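PDB 3MYV: SusD superfamily protein from Bacteroides vulgatus, which probably binds polysaccharide at the outer membrane of this gut bacterium, as other members of the SusD family do. Local coordinates for residues N64-P67 / N68-N71; A35-F38 / A39-D42. All coordinates share one frame; numbering follows the deposited sequence.

Interaction 1. Residues N64-P67 / N68-N71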
# COMPACT_ATOMS: atom_id res chain seq x y z
N ASN A 64 10.41 1.05 -16.70
CA ASN A 64 10.44 1.91 -17.88
C ASN A 64 9.76 3.23 -17.50
O ASN A 64 8.55 3.38 -17.67
CB ASN A 64 9.70 1.24 -19.05
CG ASN A 64 9.61 2.12 -20.27
OD1 ASN A 64 10.24 3.17 -20.32
ND2 ASN A 64 8.79 1.73 -21.23
N HIS A 65 10.55 4.14 -16.93
CA HIS A 65 10.06 5.43 -16.44
C HIS A 65 11.00 6.54 -16.89
O HIS A 65 12.22 6.38 -16.83
CB HIS A 65 10.02 5.45 -14.91
CG HIS A 65 9.36 4.27 -14.30
ND1 HIS A 65 8.00 4.05 -14.41
CD2 HIS A 65 9.85 3.27 -13.54
CE1 HIS A 65 7.70 2.93 -13.78
NE2 HIS A 65 8.80 2.43 -13.24
N ARG A 66 10.45 7.67 -17.29
CA ARG A 66 11.30 8.82 -17.61
C ARG A 66 10.65 10.16 -17.26
O ARG A 66 9.43 10.23 -17.08
CB ARG A 66 11.74 8.77 -19.06
CG ARG A 66 10.62 8.70 -20.03
CD ARG A 66 11.14 8.47 -21.45
NE ARG A 66 10.26 9.14 -22.40
CZ ARG A 66 9.17 8.62 -22.95
NH1 ARG A 66 8.80 7.36 -22.69
NH2 ARG A 66 8.45 9.35 -23.79
N PRO A 67 11.46 11.21 -17.10
CA PRO A 67 10.91 12.47 -16.63
C PRO A 67 9.75 13.02 -17.48
O PRO A 67 8.81 13.59 -16.92
CB PRO A 67 12.13 13.41 -16.67
CG PRO A 67 13.25 12.51 -16.42
CD PRO A 67 12.93 11.25 -17.14
N ASN A 68 9.78 12.83 -18.80
CA ASN A 68 8.68 13.30 -19.67
C ASN A 68 7.54 12.30 -19.84
O ASN A 68 6.56 12.61 -20.53
CB ASN A 68 9.20 13.82 -21.03
CG ASN A 68 9.71 12.72 -21.96
OD1 ASN A 68 9.59 11.52 -21.68
ND2 ASN A 68 10.26 13.13 -23.10
N SER A 69 7.64 11.15 -19.18
CA SER A 69 6.58 10.14 -19.22
C SER A 69 6.85 9.16 -18.07
O SER A 69 7.55 8.16 -18.23
CB SER A 69 6.59 9.41 -20.58
OG SER A 69 5.44 8.61 -20.75
N LEU A 70 6.29 9.47 -16.90
CA LEU A 70 6.60 8.63 -15.71
C LEU A 70 6.19 7.18 -15.93
O LEU A 70 6.85 6.30 -15.42
CB LEU A 70 6.02 9.18 -14.42
CG LEU A 70 6.92 10.11 -13.60
CD1 LEU A 70 7.43 11.35 -14.40
CD2 LEU A 70 6.22 10.53 -12.32
N ASN A 71 5.13 6.92 -16.70
CA ASN A 71 4.66 5.55 -16.94
C ASN A 71 4.39 4.87 -15.60
O ASN A 71 4.78 3.71 -15.37
CB ASN A 71 5.65 4.73 -17.78
CG ASN A 71 5.97 5.37 -19.13
OD1 ASN A 71 5.17 6.09 -19.69
ND2 ASN A 71 7.15 5.07 -19.67
O HOH W 1 7.45 5.33 -22.61
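Arg66 folds its side chain back over the turn that it begins, toward Asn68 and Ser69. CG, lying between its own backbone N and carbonyl carbon (chi1 56°), passes 3.4 Å from OD1 of Asn68, and CD runs at a similar distance from the same oxygen. A bend at chi3 then carries NE to that oxygen in a short but weak hydrogen bond, NE to Asn68 OD1 2.6 Å, with an N-H...O angle of only 116° and the amide plane turned steeply against the guanidinium. CZ sits 3.6 Å from CB of Ser69, which lies over the centre of one guanidinium face. A water accepts from Asn71 ND2 at 3.0 Å; its link to Arg66 NH1 is too short to be trusted and remains doubtful. Beneath this side chain the backbone reverses in a type I beta turn from Arg66 to Ser69, its two end residues forming a single antiparallel hydrogen-bonded pair, with Ser69 N to Arg66 O at 2.9 Å. Side chains tie the open end together: ND2 of Asn71 donates to the carbonyl O of Asn64 at 3.0 Å, the acceptor lying in the amide plane, while OD1 of Asn71 accepts from Ser69 OG, so both ends of this amide are engaged. Alongside, the buried His65 ring points ND1 edge-on at the carbonyl O of Leu70, 2.7 Å away, and its NE2 is hydrogen-bonded to NZ of Lys44.

Interaction 2. Residues A35-F38 / A39-D42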
# COMPACT_ATOMS: atom_id res chain seq x y z
N ALA A 35 -5.61 1.20 -9.00
CA ALA A 35 -4.73 0.25 -9.68
C ALA A 35 -3.23 0.56 -9.55
O ALA A 35 -2.45 -0.32 -9.18
CB ALA A 35 -5.10 0.18 -11.19
N ALA A 36 -2.82 1.77 -9.89
CA ALA A 36 -1.37 2.06 -10.06
C ALA A 36 -0.50 1.73 -8.85
O ALA A 36 0.61 1.24 -9.02
CB ALA A 36 -1.12 3.51 -10.51
N MSE A 37 -0.98 2.02 -7.65
CA MSE A 37 -0.16 1.78 -6.42
C MSE A 37 0.20 0.29 -6.29
O MSE A 37 1.31 -0.07 -5.88
CB MSE A 37 -0.90 2.23 -5.15
CG MSE A 37 -0.48 3.49 -4.47
SE MSE A 37 1.36 4.03 -4.40
CE MSE A 37 2.33 2.40 -4.31
N PHE A 38 -0.72 -0.56 -6.70
CA PHE A 38 -0.57 -2.00 -6.57
C PHE A 38 0.31 -2.51 -7.66
O PHE A 38 1.17 -3.35 -7.41
CB PHE A 38 -1.94 -2.67 -6.56
CG PHE A 38 -2.83 -2.16 -5.46
CD1 PHE A 38 -2.57 -2.49 -4.14
CD2 PHE A 38 -3.88 -1.32 -5.74
CE1 PHE A 38 -3.35 -1.99 -3.13
CE2 PHE A 38 -4.67 -0.81 -4.73
CZ PHE A 38 -4.42 -1.14 -3.43
N ALA A 39 0.14 -2.00 -8.88
CA ALA A 39 1.05 -2.34 -9.97
C ALA A 39 2.47 -2.05 -9.55
O ALA A 39 3.40 -2.82 -9.79
CB ALA A 39 0.68 -1.56 -11.22
N TYR A 40 2.64 -0.91 -8.90
CA TYR A 40 3.96 -0.43 -8.52
C TYR A 40 4.59 -1.35 -7.47
O TYR A 40 5.70 -1.86 -7.65
CB TYR A 40 3.83 1.01 -7.99
CG TYR A 40 5.14 1.74 -7.85
CD1 TYR A 40 5.94 1.57 -6.73
CD2 TYR A 40 5.60 2.60 -8.86
CE1 TYR A 40 7.16 2.24 -6.59
CE2 TYR A 40 6.82 3.26 -8.73
CZ TYR A 40 7.59 3.07 -7.59
OH TYR A 40 8.80 3.73 -7.49
N GLY A 41 3.85 -1.60 -6.40
CA GLY A 41 4.32 -2.45 -5.31
C GLY A 41 4.54 -3.93 -5.63
O GLY A 41 5.40 -4.57 -5.04
N ASP A 42 3.72 -4.49 -6.51
CA ASP A 42 3.81 -5.91 -6.85
C ASP A 42 4.69 -6.18 -8.06
O ASP A 42 5.51 -7.11 -8.05
CB ASP A 42 2.41 -6.48 -7.11
CG ASP A 42 1.62 -6.68 -5.83
OD1 ASP A 42 2.00 -7.58 -5.08
OD2 ASP A 42 0.62 -5.96 -5.60
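The methyl CE of Met37, a selenomethionine, meets the Tyr40 ring obliquely; the closest approach of the two side chains is CE to CB of Tyr40, 4.2 Å. Tyr40 has CG anti to the backbone N (chi1 -167°), which carries the ring outward past the end of Met37, where Cys127 and Cys60 touch the tyrosine side chain, and the ring makes a cation-pi contact with Lys44. The other flat side chain, Phe38, has its CB directed away from residues 39-42 and its ring stacked on Trp265; a 1,2-ethanediol molecule, probably from the crystallisation liquor, lies about 3 Å from its side chain. What joins the two segments is mainly backbone. Amides of residues 39 to 42 each donate to the carbonyl O four residues earlier, with Asp42 N to Phe38 O at 2.9 Å. Around this framework CB of Tyr40 rests 3.4 Å from the carbonyl O of Ala36. The carboxylate of Asp42 swings back beside its own turn, with OD2 3.2 Å from Phe38 O, two acceptors that make no bond; OD1 instead accepts from Gly393 N, and OD2 more weakly from Gly395 N. Four successive bonds from N-H of residue i+4 to O of residue i, the first accepted by Ala35 at the N-cap, are the signature of an alpha-helix, here the opening turns of the short buried helix 36-43.

Interaction 2 comes first along the chain, in helix 36-43 near the middle of the protein, its centre about 8 Å from that of the chain; interaction 1 follows in the loop between helices 56-61 and 77-94, about 21 Å from the chain centre and partly exposed. Their centres lie about 16 Å apart and their nearest atoms about 5 Å, without touching. Both lie in the N-terminal, SusD-like starch-binding part of the chain. Lys44, just beyond the helix, bridges them by meeting Tyr40 and His65, and Leu432 touches both of these side chains. Helix 56-61 also touches both, packing on Ala39 and Tyr40 through Val56 and Cys60 and hydrogen-bonding Asn71 O through Thr59, so the partly exposed turn is joined to the buried helix through shared neighbours.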